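Local coordinates for hypothetical protein PH0495 (Pyrococcus horikoshii, PDB 1X3L) that phosphorylates D-glycerate to 2-phosphoglycerate with ATP and a divalent metal ion, and can also take phosphate from other nucleotides or pyrophosphate, at residues V77-Y82 and I94-P99; G132-F137 and K175-K180; E310-G315 and A431-K436. One frame throughout, in Å; residues are numbered along the deposited sequence.

Contact 1 (V77-Y82 and I94-P99); sequences VAVTKY and IEAGHP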
loop_
_atom_site.group_PDB
_atom_site.type_symbol
_atom_site.label_atom_id
_atom_site.label_comp_id
_atom_site.label_asym_id
_atom_site.label_seq_id
_atom_site.Cartn_x
_atom_site.Cartn_y
_atom_site.Cartn_z
ATOM N N VAL A 77 -19.164 -1.230 -10.671
ATOM C CA VAL A 77 -18.687 -2.585 -10.437
ATOM C C VAL A 77 -17.490 -2.565 -9.488
ATOM O O VAL A 77 -16.680 -1.637 -9.511
ATOM C CB VAL A 77 -18.266 -3.282 -11.755
ATOM C CG1 VAL A 77 -17.037 -2.603 -12.351
ATOM C CG2 VAL A 77 -17.987 -4.757 -11.494
ATOM N N ALA A 78 -17.403 -3.588 -8.647
ATOM C CA ALA A 78 -16.315 -3.719 -7.693
ATOM C C ALA A 78 -15.700 -5.096 -7.900
ATOM O O ALA A 78 -16.372 -6.115 -7.732
ATOM C CB ALA A 78 -16.846 -3.578 -6.269
ATOM N N VAL A 79 -14.428 -5.122 -8.284
ATOM C CA VAL A 79 -13.723 -6.378 -8.531
ATOM C C VAL A 79 -12.728 -6.631 -7.405
ATOM O O VAL A 79 -11.803 -5.842 -7.195
ATOM C CB VAL A 79 -12.974 -6.330 -9.876
ATOM C CG1 VAL A 79 -12.486 -7.722 -10.253
ATOM C CG2 VAL A 79 -13.886 -5.765 -10.956
ATOM N N THR A 80 -12.923 -7.730 -6.679
ATOM C CA THR A 80 -12.055 -8.061 -5.556
ATOM C C THR A 80 -11.734 -9.555 -5.497
ATOM O O THR A 80 -12.228 -10.337 -6.306
ATOM C CB THR A 80 -12.705 -7.613 -4.223
ATOM O OG1 THR A 80 -11.757 -7.738 -3.157
ATOM C CG2 THR A 80 -13.933 -8.466 -3.907
ATOM N N LYS A 81 -10.900 -9.939 -4.535
ATOM C CA LYS A 81 -10.498 -11.333 -4.366
ATOM C C LYS A 81 -11.632 -12.239 -3.895
ATOM O O LYS A 81 -12.629 -11.774 -3.337
ATOM C CB LYS A 81 -9.345 -11.431 -3.367
ATOM C CG LYS A 81 -8.019 -10.909 -3.879
ATOM C CD LYS A 81 -6.930 -11.032 -2.811
ATOM C CE LYS A 81 -6.734 -12.476 -2.356
ATOM N NZ LYS A 81 -6.288 -13.373 -3.459
ATOM N N TYR A 82 -11.471 -13.537 -4.131
ATOM C CA TYR A 82 -12.465 -14.518 -3.716
ATOM C C TYR A 82 -12.556 -14.500 -2.195
ATOM O O TYR A 82 -11.540 -14.589 -1.505
ATOM C CB TYR A 82 -12.064 -15.917 -4.203
ATOM C CG TYR A 82 -12.117 -16.071 -5.708
ATOM C CD1 TYR A 82 -13.330 -15.973 -6.394
ATOM C CD2 TYR A 82 -10.957 -16.289 -6.448
ATOM C CE1 TYR A 82 -13.383 -16.085 -7.781
ATOM C CE2 TYR A 82 -10.998 -16.403 -7.838
ATOM C CZ TYR A 82 -12.212 -16.299 -8.497
ATOM O OH TYR A 82 -12.258 -16.397 -9.872
ATOM N N ILE A 94 -17.876 -8.538 -8.166
ATOM C CA ILE A 94 -17.269 -9.670 -8.851
ATOM C C ILE A 94 -15.974 -10.065 -8.152
ATOM O O ILE A 94 -15.121 -9.213 -7.896
ATOM C CB ILE A 94 -16.940 -9.324 -10.317
ATOM C CG1 ILE A 94 -18.228 -9.009 -11.078
ATOM C CG2 ILE A 94 -16.202 -10.480 -10.976
ATOM C CD1 ILE A 94 -17.998 -8.558 -12.502
ATOM N N GLU A 95 -15.830 -11.348 -7.835
ATOM C CA GLU A 95 -14.612 -11.830 -7.191
ATOM C C GLU A 95 -13.766 -12.473 -8.279
ATOM O O GLU A 95 -14.257 -13.311 -9.033
ATOM C CB GLU A 95 -14.942 -12.846 -6.090
ATOM C CG GLU A 95 -15.950 -12.328 -5.070
ATOM C CD GLU A 95 -16.078 -13.230 -3.852
ATOM O OE1 GLU A 95 -15.958 -14.465 -4.006
ATOM O OE2 GLU A 95 -16.312 -12.706 -2.742
ATOM N N ALA A 96 -12.501 -12.079 -8.372
ATOM C CA ALA A 96 -11.631 -12.610 -9.410
ATOM C C ALA A 96 -10.325 -13.195 -8.902
ATOM O O ALA A 96 -10.033 -13.156 -7.712
ATOM C CB ALA A 96 -11.346 -11.526 -10.439
ATOM N N GLY A 97 -9.534 -13.727 -9.826
ATOM C CA GLY A 97 -8.268 -14.337 -9.465
ATOM C C GLY A 97 -7.143 -13.399 -9.066
ATOM O O GLY A 97 -7.013 -12.284 -9.587
ATOM N N HIS A 98 -6.327 -13.874 -8.130
ATOM C CA HIS A 98 -5.172 -13.147 -7.617
ATOM C C HIS A 98 -4.357 -14.125 -6.773
ATOM O O HIS A 98 -4.920 -14.884 -5.983
ATOM C CB HIS A 98 -5.617 -11.957 -6.759
ATOM C CG HIS A 98 -4.480 -11.191 -6.154
ATOM N ND1 HIS A 98 -3.810 -11.618 -5.028
ATOM C CD2 HIS A 98 -3.865 -10.051 -6.548
ATOM C CE1 HIS A 98 -2.830 -10.775 -4.754
ATOM N NE2 HIS A 98 -2.842 -9.815 -5.663
ATOM N N PRO A 99 -3.021 -14.104 -6.904
ATOM C CA PRO A 99 -2.180 -13.256 -7.757
ATOM C C PRO A 99 -2.187 -13.590 -9.249
ATOM O O PRO A 99 -1.534 -12.914 -10.039
ATOM C CB PRO A 99 -0.798 -13.434 -7.142
ATOM C CG PRO A 99 -0.819 -14.873 -6.760
ATOM C CD PRO A 99 -2.185 -15.028 -6.115
#
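Ala78, Thr80, Ile94 and Ala96 join two parallel strands by backbone hydrogen bonds, with Ile94 N giving to Ala78 O at 2.9 Å, Thr80 N to Ile94 O, and Ala96 N to Thr80 O. These are neighbouring strands at one border of a six-stranded parallel sheet of order 3-2-1-4-5-6, as in Rossmann-like folds; both lie in the DUF4147 region. Val79 pairs with Ile94 and Thr80 with Glu95, and the two short segments run at 37° to each other.

On the face of Val79 and Ile94, methyl groups do the touching. Val79 CG1 lies anti to the backbone N (chi1 -169°), which carries it across to the methyl of Ala96, CG1 to CB 4.0 Å. Farther back, Val77 CG2 meets Ile94 CD1. Helix 103-118 covers Ile94 and Ala96 on this side. The other face carries Thr80, whose OG1 is hydrogen-bonded to Gly57 O, and Glu95, whose OE1 takes the N-H of Gly83.

Beyond the paired residues the chains spread, and longer side chains fill in. The Tyr82 ring lies along the backbone of 95-97. Ala96 O sits over one of its faces, 3.3 Å above the plane and offset toward the rim. Tyr82 CD1 is 3.5 Å from Glu95 CB, and the ring and the carboxylate are turned 79° apart. The phenol OH is hydrogen-bonded to Asp102. Lys81 starts out away from 94-99 but bends at its last two torsions, and its chain crosses His98. Lys58, a substrate-binding residue by similarity, touches both. The ammonium ends near the imidazole, where Lys81 NZ makes a weak hydrogen bond of 3.4 Å to His98 ND1.

Contact 2 (G132-F137 and K175-K180); sequences GGSALF and KVKGGK. With SO4 (sulfate ion), chain B.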
loop_
_atom_site.group_PDB
_atom_site.type_symbol
_atom_site.label_atom_id
_atom_site.label_comp_id
_atom_site.label_asym_id
_atom_site.label_seq_id
_atom_site.Cartn_x
_atom_site.Cartn_y
_atom_site.Cartn_z
ATOM N N GLY A 132 -3.581 -5.549 -5.412
ATOM C CA GLY A 132 -4.044 -6.694 -6.181
ATOM C C GLY A 132 -4.781 -6.370 -7.471
ATOM O O GLY A 132 -5.235 -7.272 -8.180
ATOM N N GLY A 133 -4.897 -5.083 -7.784
ATOM C CA GLY A 133 -5.593 -4.673 -8.990
ATOM C C GLY A 133 -5.061 -5.195 -10.316
ATOM O O GLY A 133 -5.815 -5.276 -11.286
ATOM N N SER A 134 -3.781 -5.551 -10.381
ATOM C CA SER A 134 -3.208 -6.045 -11.634
ATOM C C SER A 134 -3.788 -7.378 -12.095
ATOM O O SER A 134 -4.114 -7.539 -13.272
ATOM C CB SER A 134 -1.687 -6.175 -11.523
ATOM O OG SER A 134 -1.068 -4.904 -11.474
ATOM N N ALA A 135 -3.909 -8.327 -11.172
ATOM C CA ALA A 135 -4.443 -9.647 -11.494
ATOM C C ALA A 135 -5.969 -9.680 -11.454
ATOM O O ALA A 135 -6.609 -10.347 -12.268
ATOM C CB ALA A 135 -3.874 -10.685 -10.528
ATOM N N LEU A 136 -6.545 -8.951 -10.505
ATOM C CA LEU A 136 -7.993 -8.901 -10.337
ATOM C C LEU A 136 -8.722 -8.145 -11.438
ATOM O O LEU A 136 -9.896 -8.400 -11.702
ATOM C CB LEU A 136 -8.342 -8.242 -9.005
ATOM C CG LEU A 136 -7.941 -8.938 -7.708
ATOM C CD1 LEU A 136 -8.168 -7.982 -6.534
ATOM C CD2 LEU A 136 -8.754 -10.223 -7.543
ATOM N N PHE A 137 -8.024 -7.212 -12.073
ATOM C CA PHE A 137 -8.624 -6.378 -13.103
ATOM C C PHE A 137 -7.754 -6.378 -14.352
ATOM O O PHE A 137 -6.793 -5.612 -14.448
ATOM C CB PHE A 137 -8.749 -4.959 -12.554
ATOM C CG PHE A 137 -9.628 -4.062 -13.358
ATOM C CD1 PHE A 137 -11.012 -4.149 -13.255
ATOM C CD2 PHE A 137 -9.075 -3.087 -14.180
ATOM C CE1 PHE A 137 -11.834 -3.267 -13.956
ATOM C CE2 PHE A 137 -9.890 -2.203 -14.886
ATOM C CZ PHE A 137 -11.269 -2.293 -14.771
ATOM N N LYS A 175 -5.639 -3.801 -22.215
ATOM C CA LYS A 175 -6.526 -2.738 -22.659
ATOM C C LYS A 175 -6.899 -1.749 -21.558
ATOM O O LYS A 175 -7.525 -0.724 -21.832
ATOM C CB LYS A 175 -7.799 -3.345 -23.264
ATOM C CG LYS A 175 -7.534 -4.195 -24.505
ATOM C CD LYS A 175 -8.827 -4.672 -25.169
ATOM C CE LYS A 175 -9.671 -3.510 -25.679
ATOM N NZ LYS A 175 -10.928 -3.990 -26.334
ATOM N N VAL A 176 -6.510 -2.033 -20.317
ATOM C CA VAL A 176 -6.852 -1.129 -19.218
ATOM C C VAL A 176 -5.668 -0.570 -18.422
ATOM O O VAL A 176 -5.790 0.454 -17.744
ATOM C CB VAL A 176 -7.836 -1.810 -18.239
ATOM C CG1 VAL A 176 -9.171 -2.039 -18.933
ATOM C CG2 VAL A 176 -7.266 -3.124 -17.751
ATOM N N LYS A 177 -4.524 -1.236 -18.504
ATOM C CA LYS A 177 -3.343 -0.788 -17.780
ATOM C C LYS A 177 -2.603 0.304 -18.548
ATOM O O LYS A 177 -2.936 0.595 -19.695
ATOM C CB LYS A 177 -2.416 -1.979 -17.528
ATOM C CG LYS A 177 -2.981 -2.991 -16.540
ATOM C CD LYS A 177 -2.174 -4.279 -16.547
ATOM C CE LYS A 177 -2.524 -5.166 -15.358
ATOM N NZ LYS A 177 -3.983 -5.397 -15.221
ATOM N N GLY A 178 -1.607 0.915 -17.910
ATOM C CA GLY A 178 -0.843 1.961 -18.569
ATOM C C GLY A 178 -1.667 3.184 -18.918
ATOM O O GLY A 178 -1.508 3.764 -19.995
ATOM N N GLY A 179 -2.553 3.574 -18.007
ATOM C CA GLY A 179 -3.393 4.740 -18.221
ATOM C C GLY A 179 -4.542 4.559 -19.206
ATOM O O GLY A 179 -5.329 5.485 -19.429
ATOM N N LYS A 180 -4.662 3.368 -19.784
ATOM C CA LYS A 180 -5.712 3.124 -20.764
ATOM C C LYS A 180 -7.130 3.188 -20.214
ATOM O O LYS A 180 -8.052 3.570 -20.932
ATOM C CB LYS A 180 -5.457 1.793 -21.477
ATOM C CG LYS A 180 -4.281 1.875 -22.456
ATOM C CD LYS A 180 -4.000 0.543 -23.136
ATOM C CE LYS A 180 -3.025 0.713 -24.287
ATOM N NZ LYS A 180 -3.594 1.597 -25.359
HETATM S S SO4 B . -0.572 -4.886 -7.620
HETATM O O1 SO4 B . -0.083 -3.749 -8.416
HETATM O O2 SO4 B . 0.533 -5.841 -7.433
HETATM O O3 SO4 B . -1.692 -5.552 -8.312
HETATM O O4 SO4 B . -1.040 -4.409 -6.307
#
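Lys177 and Val176 reach segment 132-137 at two points, one polar and one apolar. The lysine chain runs extended as far as CE and then bends at chi4 (52°), which turns its ammonium onto the carbonyl of Ser134. Lys177 NZ gives a hydrogen bond of 2.9 Å to Ser134 O, in the carbonyl plane and on a lone pair. The same ammonium forms a salt bridge with Glu138. With an alanine here, Ser134 O and the Glu138 carboxylate would probably lose their shared cationic partner, and the loop would be tied less firmly to the short helix 133-136. Beside it, Val176 and the Phe137 ring cross obliquely. Val176 CB and CG2 come against Phe137 CE2, with CB at 4.0 Å. Leu181 touches both side chains, and helix 103-118 packs on them too.

At the start of the helix, Gly132 N and Ser134 N each donate to a bound sulfate, at 2.9 Å to O4 and 2.9 Å to O3. Ala206 N is a further donor. The sulfate probably came from the crystallisation liquor. An anion held by backbone N-H groups at a glycine-rich helix N-terminus is typical of a phosphate-binding site, consistent with a kinase pocket.

Contact 3 (E310-G315 and A431-K436); sequences EIAERG and AIVTSK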
loop_
_atom_site.group_PDB
_atom_site.type_symbol
_atom_site.label_atom_id
_atom_site.label_comp_id
_atom_site.label_asym_id
_atom_site.label_seq_id
_atom_site.Cartn_x
_atom_site.Cartn_y
_atom_site.Cartn_z
ATOM N N GLU A 310 20.374 9.833 22.270
ATOM C CA GLU A 310 20.849 11.207 22.158
ATOM C C GLU A 310 19.816 12.192 22.712
ATOM O O GLU A 310 20.160 13.125 23.434
ATOM C CB GLU A 310 21.151 11.520 20.689
ATOM C CG GLU A 310 22.032 12.738 20.448
ATOM C CD GLU A 310 23.472 12.540 20.915
ATOM O OE1 GLU A 310 23.910 11.376 21.080
ATOM O OE2 GLU A 310 24.174 13.558 21.104
ATOM N N ILE A 311 18.553 11.969 22.369
ATOM C CA ILE A 311 17.459 12.826 22.823
ATOM C C ILE A 311 17.317 12.805 24.349
ATOM O O ILE A 311 17.236 13.853 24.989
ATOM C CB ILE A 311 16.113 12.386 22.166
ATOM C CG1 ILE A 311 16.148 12.706 20.664
ATOM C CG2 ILE A 311 14.920 13.078 22.848
ATOM C CD1 ILE A 311 14.920 12.254 19.907
ATOM N N ALA A 312 17.295 11.610 24.930
ATOM C CA ALA A 312 17.149 11.478 26.375
ATOM C C ALA A 312 18.394 11.941 27.126
ATOM O O ALA A 312 18.313 12.416 28.260
ATOM C CB ALA A 312 16.840 10.028 26.735
ATOM N N GLU A 313 19.547 11.818 26.479
ATOM C CA GLU A 313 20.807 12.184 27.106
ATOM C C GLU A 313 21.210 13.651 26.966
ATOM O O GLU A 313 21.684 14.251 27.930
ATOM C CB GLU A 313 21.926 11.299 26.547
ATOM C CG GLU A 313 23.259 11.410 27.271
ATOM C CD GLU A 313 23.215 10.802 28.662
ATOM O OE1 GLU A 313 22.755 9.644 28.789
ATOM O OE2 GLU A 313 23.641 11.477 29.625
ATOM N N ARG A 314 21.017 14.227 25.782
ATOM C CA ARG A 314 21.424 15.611 25.530
ATOM C C ARG A 314 20.359 16.553 24.978
ATOM O O ARG A 314 20.650 17.717 24.700
ATOM C CB ARG A 314 22.612 15.614 24.570
ATOM C CG ARG A 314 23.810 14.810 25.048
ATOM C CD ARG A 314 24.656 14.363 23.868
ATOM N NE ARG A 314 25.890 13.686 24.270
ATOM C CZ ARG A 314 26.962 14.310 24.745
ATOM N NH1 ARG A 314 26.959 15.630 24.879
ATOM N NH2 ARG A 314 28.041 13.613 25.078
ATOM N N GLY A 315 19.137 16.066 24.800
ATOM C CA GLY A 315 18.087 16.921 24.278
ATOM C C GLY A 315 18.283 17.333 22.826
ATOM O O GLY A 315 17.841 18.403 22.419
ATOM N N ALA A 431 8.679 6.307 17.982
ATOM C CA ALA A 431 9.591 6.415 19.117
ATOM C C ALA A 431 9.139 7.578 19.998
ATOM O O ALA A 431 9.005 8.711 19.535
ATOM C CB ALA A 431 11.027 6.639 18.633
ATOM N N ILE A 432 8.899 7.296 21.272
ATOM C CA ILE A 432 8.441 8.328 22.187
ATOM C C ILE A 432 9.428 8.565 23.317
ATOM O O ILE A 432 9.901 7.620 23.943
ATOM C CB ILE A 432 7.082 7.945 22.822
ATOM C CG1 ILE A 432 6.057 7.642 21.727
ATOM C CG2 ILE A 432 6.597 9.073 23.727
ATOM C CD1 ILE A 432 4.773 7.025 22.251
ATOM N N VAL A 433 9.757 9.829 23.560
ATOM C CA VAL A 433 10.640 10.182 24.670
ATOM C C VAL A 433 9.863 11.227 25.467
ATOM O O VAL A 433 9.557 12.305 24.964
ATOM C CB VAL A 433 11.976 10.779 24.199
ATOM C CG1 VAL A 433 12.880 11.023 25.404
ATOM C CG2 VAL A 433 12.659 9.836 23.218
ATOM N N THR A 434 9.523 10.897 26.707
ATOM C CA THR A 434 8.749 11.812 27.532
ATOM C C THR A 434 9.605 12.693 28.430
ATOM O O THR A 434 9.157 13.741 28.886
ATOM C CB THR A 434 7.748 11.038 28.406
ATOM O OG1 THR A 434 8.444 10.038 29.159
ATOM C CG2 THR A 434 6.699 10.358 27.535
ATOM N N SER A 435 10.843 12.285 28.674
ATOM C CA SER A 435 11.709 13.064 29.545
ATOM C C SER A 435 13.170 12.672 29.384
ATOM O O SER A 435 13.474 11.565 28.939
ATOM C CB SER A 435 11.274 12.859 30.999
ATOM O OG SER A 435 12.082 13.604 31.888
ATOM N N LYS A 436 14.072 13.586 29.744
ATOM C CA LYS A 436 15.506 13.326 29.658
ATOM C C LYS A 436 15.978 12.548 30.886
ATOM O O LYS A 436 15.240 12.544 31.896
ATOM C CB LYS A 436 16.282 14.643 29.568
ATOM C CG LYS A 436 16.040 15.430 28.291
ATOM C CD LYS A 436 16.766 16.770 28.310
ATOM C CE LYS A 436 18.271 16.591 28.443
ATOM N NZ LYS A 436 18.991 17.894 28.423
#
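Lys436 lies against the last turn of helix 297-314, and its side chain can be followed atom by atom along that helix end. CB comes first, 3.3 Å from Ala312 O. CG is next and faces two carbonyl oxygens on one side, Ala312 O and Ile311 O, each 3.8 Å away. The chain then bends at chi3 (60°), and this turn brings CE to the backbone where the helix stops. Lys436 CE is 3.8 Å from Gly315 N. The tip, NZ, is 3.9 Å from Arg314 C. No hydrogen bond crosses this contact, so the lysine meets the helix end by van der Waals packing of its chain. Glu319 and Pro320 also touch its side chain.

The setting is a helix packed on a mixed sheet, in the part of the chain that holds the MOFRL family region. Helix 310-314 and strand 431-435 run almost the same way, 12° apart, with their axes 9.2 Å from each other. Gly315 ends the helix with a positive phi, a backbone shape that suits glycine, and its N bonds back to Ile311 O.

Inward from the lysine, the layer is apolar. Val433 points toward the helix. Ile311 CG2 is set against both of its methyl groups, 3.9 Å from Val433 CG1 and slightly farther from Val433 CG2. The two side chains cross at a slant. Ala312 CB approaches the same branch of the valine, 4.3 Å from Val433 CG1. Pro320 and Val322 each touch both Ile311 and Val433, and Val308, one turn back in the helix, also packs on Val433.

From the N terminus, contact 1 comes first. It closes a short loop between strands 75-81 and 92-96. Contact 2 follows and closes a longer, largely helical loop, bringing segment 175-180 back to the short helix 133-136. Contact 3 is last, and its loop of 115 residues ties helix 297-314 to the final strand, 427-435. The three loops lie in series, with none inside or crossing another. Contacts 1 and 2 touch, for example where His98 CD2 packs on Gly132 CA. They build neighbouring parts of the DUF4147 region. Contact 3 lies across the chain's centre, its nearest atoms about 29 Å from contact 2.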